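Local coordinates for protein transcriptional regulator Tm0710 (Thermotoga maritima, PDB 2A61) that probably binds DNA as a homodimeric winged helix-turn-helix transcriptional regulator of the MarR family, at residues Glu8-Leu11 and Arg12-Phe16; Lys24-Asp28 and Phe29-Pro33; Gly51-Ser54 and Val55-Gly58. One frame throughout, in Å; residues are numbered along the deposited sequence.

Contact 1 (Glu8-Leu11 and Arg12-Phe16); sequences ERIL and REICF
Glu8 turns its CG away from the backbone N (chi1 -164°) and bends at CG, while Arg12, one helical turn further on, starts out much as Glu8 does and folds at CD (chi3 -52°); the two ends therefore meet on the same flank of helix 5-23. The carboxylate comes up to the edge of the guanidinium, the two planes inclined by 36°. Glu8 OE1 and Arg12 NH2 form a salt bridge modelled at 2.5 Å, suspiciously short and so uncertain in its exact length, and a weak bond runs from Arg12 NE to Glu8 OE2 at 3.4 Å. Arg9 CA sits over one face of the guanidinium, toward its rim, and Arg9 CG approaches Arg12 NH2 to 3.7 Å. Glu8 OE2 also takes a salt bridge from Arg108 of the second subunit, so this buried carboxylate is shared between two arginines, which would be expected to stabilise its negative charge.

Two residues further along, Ile10 CG2 touches Ile14 CD1 at 3.9 Å, an apolar step that packs beside Lys132 and Lys135 of the second subunit. Along the backbone, the bonds run in the i to i+4 pattern, including Ile14 N to Ile10 O at 3.0 Å and Cys15 N to Leu11 O at 2.9 Å. Cys15 SG comes to 3.1 Å from Leu11 O and is joined by a disulfide to Cys15 of the second subunit. An i, i+4 salt bridge on an N-terminal helix that contributes to the dimer interface fits the MarR fold.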
loop_
_atom_site.group_PDB
_atom_site.type_symbol
_atom_site.label_atom_id
_atom_site.label_comp_id
_atom_site.label_asym_id
_atom_site.label_seq_id
_atom_site.Cartn_x
_atom_site.Cartn_y
_atom_site.Cartn_z
ATOM N N GLU A 8 6.125 2.011 14.941
ATOM C CA GLU A 8 5.101 2.098 13.895
ATOM C C GLU A 8 5.327 3.238 12.899
ATOM O O GLU A 8 5.139 3.059 11.678
ATOM C CB GLU A 8 3.707 2.236 14.511
ATOM C CG GLU A 8 2.555 1.958 13.537
ATOM C CD GLU A 8 2.134 3.179 12.734
ATOM O OE1 GLU A 8 2.286 4.321 13.217
ATOM O OE2 GLU A 8 1.669 2.989 11.589
ATOM N N ARG A 9 5.678 4.418 13.417
ATOM C CA ARG A 9 5.892 5.584 12.549
ATOM C C ARG A 9 7.116 5.404 11.667
ATOM O O ARG A 9 7.135 5.841 10.512
ATOM C CB ARG A 9 5.999 6.879 13.374
ATOM C CG ARG A 9 4.735 7.112 14.199
ATOM C CD ARG A 9 4.839 8.268 15.200
ATOM N NE ARG A 9 3.583 8.356 15.956
ATOM C CZ ARG A 9 3.290 9.302 16.842
ATOM N NH1 ARG A 9 4.156 10.278 17.094
ATOM N NH2 ARG A 9 2.115 9.272 17.473
ATOM N N ILE A 10 8.149 4.787 12.212
ATOM C CA ILE A 10 9.378 4.594 11.441
ATOM C C ILE A 10 9.181 3.537 10.356
ATOM O O ILE A 10 9.614 3.757 9.233
ATOM C CB ILE A 10 10.612 4.316 12.305
ATOM C CG1 ILE A 10 10.927 5.570 13.138
ATOM C CG2 ILE A 10 11.802 4.006 11.409
ATOM C CD1 ILE A 10 11.652 5.274 14.427
ATOM N N LEU A 11 8.523 2.415 10.675
ATOM C CA LEU A 11 8.169 1.457 9.612
ATOM C C LEU A 11 7.265 2.069 8.561
ATOM O O LEU A 11 7.416 1.762 7.380
ATOM C CB LEU A 11 7.526 0.168 10.121
ATOM C CG LEU A 11 8.405 -0.879 10.776
ATOM C CD1 LEU A 11 7.486 -1.949 11.426
ATOM C CD2 LEU A 11 9.405 -1.494 9.769
ATOM N N ARG A 12 6.308 2.913 8.977
ATOM C CA ARG A 12 5.441 3.586 8.012
ATOM C C ARG A 12 6.241 4.380 6.971
ATOM O O ARG A 12 5.943 4.331 5.757
ATOM C CB ARG A 12 4.423 4.503 8.694
ATOM C CG ARG A 12 3.251 4.862 7.847
ATOM C CD ARG A 12 2.483 6.060 8.421
ATOM N NE ARG A 12 2.164 5.831 9.829
ATOM C CZ ARG A 12 2.121 6.781 10.769
ATOM N NH1 ARG A 12 2.368 8.046 10.462
ATOM N NH2 ARG A 12 1.825 6.458 12.023
ATOM N N GLU A 13 7.243 5.118 7.433
ATOM C CA GLU A 13 7.990 5.973 6.520
ATOM C C GLU A 13 8.911 5.114 5.643
ATOM O O GLU A 13 9.113 5.424 4.468
ATOM C CB GLU A 13 8.779 7.034 7.297
ATOM C CG GLU A 13 7.939 8.231 7.843
ATOM C CD GLU A 13 8.708 8.994 8.934
ATOM O OE1 GLU A 13 9.135 8.358 9.939
ATOM O OE2 GLU A 13 8.916 10.218 8.759
ATOM N N ILE A 14 9.455 4.026 6.215
ATOM C CA ILE A 14 10.303 3.120 5.423
ATOM C C ILE A 14 9.501 2.508 4.272
ATOM O O ILE A 14 9.954 2.490 3.127
ATOM C CB ILE A 14 10.911 2.012 6.320
ATOM C CG1 ILE A 14 12.030 2.621 7.191
ATOM C CG2 ILE A 14 11.445 0.858 5.496
ATOM C CD1 ILE A 14 12.457 1.713 8.374
ATOM N N CYS A 15 8.325 1.983 4.611
ATOM C CA CYS A 15 7.475 1.275 3.660
ATOM C C CYS A 15 6.971 2.223 2.571
ATOM O O CYS A 15 6.951 1.848 1.398
ATOM C CB CYS A 15 6.326 0.638 4.386
ATOM S SG CYS A 15 6.868 -0.638 5.484
ATOM N N PHE A 16 6.590 3.446 2.967
ATOM C CA PHE A 16 6.184 4.520 2.055
ATOM C C PHE A 16 7.282 4.822 1.042
ATOM O O PHE A 16 7.002 4.865 -0.148
ATOM C CB PHE A 16 5.719 5.783 2.839
ATOM C CG PHE A 16 5.371 6.974 1.956
ATOM C CD1 PHE A 16 4.094 7.105 1.409
ATOM C CD2 PHE A 16 6.326 7.946 1.660
ATOM C CE1 PHE A 16 3.768 8.201 0.594
ATOM C CE2 PHE A 16 6.012 9.043 0.845
ATOM C CZ PHE A 16 4.734 9.153 0.302
#

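Contact 2 (Lys24-Asp28 and Phe29-Pro33); sequences KVLRD and FGITP
Val25 presents its carbonyl oxygen to the ring of Phe29 where the one-turn helix 26-29 winds up and ends in a Schellman motif, its 5→2 bond weak, just before helix 33-45 of the MarR fold. Val25 O lies near the ring plane, at its edge, 3.3 Å from Phe29 CD1, a weakly polar CH...O approach. Leu26 supplies the main acceptor of the turn. Its O receives Ile31 N at 3.1 Å, the 6→1 bond that closes the helix end, and Phe29 N at 3.2 Å; the two donors arrive from opposite faces of the carbonyl, and Phe29 N stands 71° out of its plane. The Leu26 side chain crosses that of Ile31 at about a right angle, CD2 to CG2 4.2 Å, and both rest on Phe36 of helix 33-45. Arg27 adds the weak 5→2 bond, from Gly30 N to Arg27 O at 3.4 Å. Asp28, the chain neighbour of Phe29, has its CB 4.1 Å from Phe29 CD1. Gly30, with its positive phi, lets the chain leave the helix and head for Thr32. That residue is the N-cap of helix 33-45, and its OG1 also bonds Gly58 O of the second subunit.

Because CG of Phe29 lies beside its own backbone N (chi1 -65°), the ring brings its edge to Val25 O; the side chain also touches Lys103 and Tyr76. With an alanine here the ring contacts with Val25 O and Tyr76 go, which would probably open a gap beside Tyr76. The ring edge turned to Val25 O runs from CD1 to CE1, and Phe29 CE1 stands 3.7 Å from that oxygen.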
loop_
_atom_site.group_PDB
_atom_site.type_symbol
_atom_site.label_atom_id
_atom_site.label_comp_id
_atom_site.label_asym_id
_atom_site.label_seq_id
_atom_site.Cartn_x
_atom_site.Cartn_y
_atom_site.Cartn_z
ATOM N N LYS A 24 7.709 4.522 -9.355
ATOM C CA LYS A 24 8.253 5.520 -10.302
ATOM C C LYS A 24 8.401 4.921 -11.704
ATOM O O LYS A 24 8.316 5.640 -12.705
ATOM C CB LYS A 24 9.584 6.087 -9.793
ATOM C CG LYS A 24 9.419 7.037 -8.616
ATOM C CD LYS A 24 10.791 7.481 -8.106
ATOM C CE LYS A 24 10.671 8.532 -7.013
ATOM N NZ LYS A 24 12.025 8.794 -6.475
ATOM N N VAL A 25 8.586 3.600 -11.787
ATOM C CA VAL A 25 8.617 2.921 -13.086
ATOM C C VAL A 25 7.259 2.893 -13.835
ATOM O O VAL A 25 7.234 2.771 -15.056
ATOM C CB VAL A 25 9.273 1.474 -13.037
ATOM C CG1 VAL A 25 10.583 1.476 -12.221
ATOM C CG2 VAL A 25 8.362 0.517 -12.488
ATOM N N LEU A 26 6.143 3.027 -13.117
ATOM C CA LEU A 26 4.842 3.055 -13.755
ATOM C C LEU A 26 4.660 4.201 -14.768
ATOM O O LEU A 26 3.824 4.126 -15.661
ATOM C CB LEU A 26 3.754 3.159 -12.707
ATOM C CG LEU A 26 3.574 2.058 -11.641
ATOM C CD1 LEU A 26 2.389 2.464 -10.740
ATOM C CD2 LEU A 26 3.340 0.680 -12.292
ATOM N N ARG A 27 5.428 5.266 -14.591
ATOM C CA ARG A 27 5.429 6.394 -15.499
ATOM C C ARG A 27 5.898 5.966 -16.876
ATOM O O ARG A 27 5.404 6.444 -17.884
ATOM C CB ARG A 27 6.384 7.458 -14.939
ATOM C CG ARG A 27 6.177 8.779 -15.636
ATOM C CD ARG A 27 7.450 9.488 -15.819
ATOM N NE ARG A 27 7.611 10.579 -14.888
ATOM C CZ ARG A 27 7.755 11.853 -15.238
ATOM N NH1 ARG A 27 7.713 12.219 -16.500
ATOM N NH2 ARG A 27 7.925 12.761 -14.302
ATOM N N ASP A 28 6.869 5.061 -16.911
ATOM C CA ASP A 28 7.409 4.552 -18.158
ATOM C C ASP A 28 6.349 3.790 -18.957
ATOM O O ASP A 28 6.457 3.684 -20.157
ATOM C CB ASP A 28 8.573 3.603 -17.868
ATOM C CG ASP A 28 9.741 4.289 -17.177
ATOM O OD1 ASP A 28 9.861 5.518 -17.296
ATOM O OD2 ASP A 28 10.547 3.585 -16.523
ATOM N N PHE A 29 5.343 3.235 -18.285
ATOM C CA PHE A 29 4.318 2.404 -18.930
ATOM C C PHE A 29 3.006 3.114 -19.146
ATOM O O PHE A 29 2.145 2.608 -19.831
ATOM C CB PHE A 29 4.092 1.146 -18.082
ATOM C CG PHE A 29 5.289 0.261 -18.027
ATOM C CD1 PHE A 29 6.173 0.341 -16.971
ATOM C CD2 PHE A 29 5.560 -0.629 -19.087
ATOM C CE1 PHE A 29 7.332 -0.450 -16.933
ATOM C CE2 PHE A 29 6.713 -1.463 -19.072
ATOM C CZ PHE A 29 7.604 -1.371 -17.997
ATOM N N GLY A 30 2.830 4.269 -18.520
ATOM C CA GLY A 30 1.518 4.909 -18.450
ATOM C C GLY A 30 0.484 4.190 -17.609
ATOM O O GLY A 30 -0.743 4.384 -17.848
ATOM N N ILE A 31 0.946 3.361 -16.648
ATOM C CA ILE A 31 0.007 2.580 -15.769
ATOM C C ILE A 31 -0.366 3.356 -14.513
ATOM O O ILE A 31 0.495 3.907 -13.834
ATOM C CB ILE A 31 0.579 1.149 -15.478
ATOM C CG1 ILE A 31 0.673 0.407 -16.835
ATOM C CG2 ILE A 31 -0.249 0.359 -14.408
ATOM C CD1 ILE A 31 1.540 -0.830 -16.807
ATOM N N THR A 32 -1.658 3.472 -14.231
ATOM C CA THR A 32 -2.069 4.287 -13.089
ATOM C C THR A 32 -1.960 3.442 -11.795
ATOM O O THR A 32 -1.900 2.197 -11.860
ATOM C CB THR A 32 -3.524 4.809 -13.229
ATOM O OG1 THR A 32 -4.433 3.722 -12.981
ATOM C CG2 THR A 32 -3.813 5.444 -14.663
ATOM N N PRO A 33 -1.919 4.105 -10.613
ATOM C CA PRO A 33 -1.917 3.353 -9.312
ATOM C C PRO A 33 -3.001 2.248 -9.157
ATOM O O PRO A 33 -2.691 1.129 -8.691
ATOM C CB PRO A 33 -2.099 4.464 -8.271
ATOM C CG PRO A 33 -1.448 5.693 -8.957
ATOM C CD PRO A 33 -1.729 5.577 -10.440
#

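Contact 3 (Gly51-Ser54 and Val55-Gly58); sequences GELS and VLLG
Helix 50-57 is the first helix of the helix-turn-helix unit in this winged-helix domain, and Gly51-Gly58 spans almost all of it and the glycine that ends it. Leu53 and Leu56 meet through their branch ends, CD2 to CD2 4.2 Å, with Leu53 wedged against Ile38 of helix 33-45 and Val68 of helix 61-73, and Leu56 lying on Lys41. Val55 lays CG2 against Gly51 O at 3.4 Å, one turn back. Leu57 has its CG anti to the carbonyl carbon (chi1 -68°), which swings the branch back over Leu53 O, CG to O 3.6 Å, and its side chain packs on Ile38 and Leu67.

The backbone ladder runs straight to the end: Leu56 N to Glu52 O at 2.9 Å, then Leu57 N to Leu53 O at 3.0 Å with an almost linear N-H...O angle of 171°. The next rung, Gly58 N to Ser54 O, is short at 2.8 Å but bent to 131°, as the chain starts to leave the helix. Gly58 has positive phi and is the C' residue of a Schellman motif, in which Val59 N also reaches back to Ser54 O and Gly58 N to Val55 O. Ser54 OG, buried among Lys61 and Val64, bonds Val59 O, so side chain and carbonyl of one serine both hold the residue just past the glycine. The second subunit reaches this turn too, through backbone bonds from Leu57. The helix, its Schellman end and the following helix 61-73, probably the recognition helix, form the helix-turn-helix of a winged-helix domain.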
loop_
_atom_site.group_PDB
_atom_site.type_symbol
_atom_site.label_atom_id
_atom_site.label_comp_id
_atom_site.label_asym_id
_atom_site.label_seq_id
_atom_site.Cartn_x
_atom_site.Cartn_y
_atom_site.Cartn_z
ATOM N N GLY A 51 -15.728 -8.881 -10.065
ATOM C CA GLY A 51 -16.232 -8.576 -8.729
ATOM C C GLY A 51 -15.196 -8.550 -7.622
ATOM O O GLY A 51 -15.289 -7.711 -6.750
ATOM N N GLU A 52 -14.230 -9.479 -7.639
ATOM C CA GLU A 52 -13.128 -9.508 -6.659
ATOM C C GLU A 52 -12.191 -8.286 -6.783
ATOM O O GLU A 52 -11.693 -7.737 -5.785
ATOM C CB GLU A 52 -12.313 -10.794 -6.839
ATOM C CG GLU A 52 -13.133 -12.079 -6.463
ATOM C CD GLU A 52 -12.441 -13.416 -6.785
ATOM O OE1 GLU A 52 -11.550 -13.447 -7.643
ATOM O OE2 GLU A 52 -12.848 -14.476 -6.214
ATOM N N LEU A 53 -11.943 -7.849 -8.007
ATOM C CA LEU A 53 -11.164 -6.620 -8.244
ATOM C C LEU A 53 -11.887 -5.374 -7.711
ATOM O O LEU A 53 -11.261 -4.483 -7.158
ATOM C CB LEU A 53 -10.840 -6.466 -9.737
ATOM C CG LEU A 53 -9.940 -7.547 -10.356
ATOM C CD1 LEU A 53 -9.735 -7.277 -11.907
ATOM C CD2 LEU A 53 -8.601 -7.603 -9.637
ATOM N N SER A 54 -13.209 -5.332 -7.879
ATOM C CA SER A 54 -14.054 -4.256 -7.343
ATOM C C SER A 54 -13.954 -4.160 -5.787
ATOM O O SER A 54 -13.793 -3.075 -5.207
ATOM C CB SER A 54 -15.506 -4.490 -7.819
ATOM O OG SER A 54 -16.355 -3.654 -7.105
ATOM N N VAL A 55 -13.997 -5.323 -5.131
ATOM C CA VAL A 55 -13.903 -5.414 -3.661
ATOM C C VAL A 55 -12.503 -5.010 -3.212
ATOM O O VAL A 55 -12.378 -4.258 -2.253
ATOM C CB VAL A 55 -14.312 -6.828 -3.136
ATOM C CG1 VAL A 55 -14.017 -6.978 -1.655
ATOM C CG2 VAL A 55 -15.826 -7.089 -3.407
ATOM N N LEU A 56 -11.478 -5.504 -3.911
ATOM C CA LEU A 56 -10.079 -5.179 -3.638
ATOM C C LEU A 56 -9.777 -3.689 -3.693
ATOM O O LEU A 56 -9.177 -3.118 -2.759
ATOM C CB LEU A 56 -9.147 -5.902 -4.651
ATOM C CG LEU A 56 -7.705 -5.363 -4.789
ATOM C CD1 LEU A 56 -6.742 -5.905 -3.661
ATOM C CD2 LEU A 56 -7.170 -5.605 -6.205
ATOM N N LEU A 57 -10.158 -3.056 -4.804
ATOM C CA LEU A 57 -9.921 -1.619 -4.950
ATOM C C LEU A 57 -10.852 -0.788 -4.113
ATOM O O LEU A 57 -10.481 0.301 -3.652
ATOM C CB LEU A 57 -10.056 -1.174 -6.406
ATOM C CG LEU A 57 -9.002 -1.674 -7.371
ATOM C CD1 LEU A 57 -9.404 -1.408 -8.838
ATOM C CD2 LEU A 57 -7.665 -1.114 -7.058
ATOM N N GLY A 58 -12.054 -1.306 -3.894
ATOM C CA GLY A 58 -13.129 -0.526 -3.257
ATOM C C GLY A 58 -13.782 0.482 -4.176
ATOM O O GLY A 58 -14.200 1.575 -3.728
#

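How the contacts relate
From the N terminus the three contacts come in series: contact 1 within helix 5-23, contact 2 at the short helix 26-29 and its exit, and contact 3 at the end of helix 50-57. Each joins adjoining segments, so none spans a long loop, and none nests in or crosses another. Contacts 1 and 2 lie about 23 Å apart between centres, contacts 2 and 3 about 21 Å, and no two touch. What links them is the dimer: contact 1 belongs to the interface region of the first helix, while contact 2 meets contact 3 of the second subunit, tying the entry to helix 33-45 to the partner's helix-turn-helix.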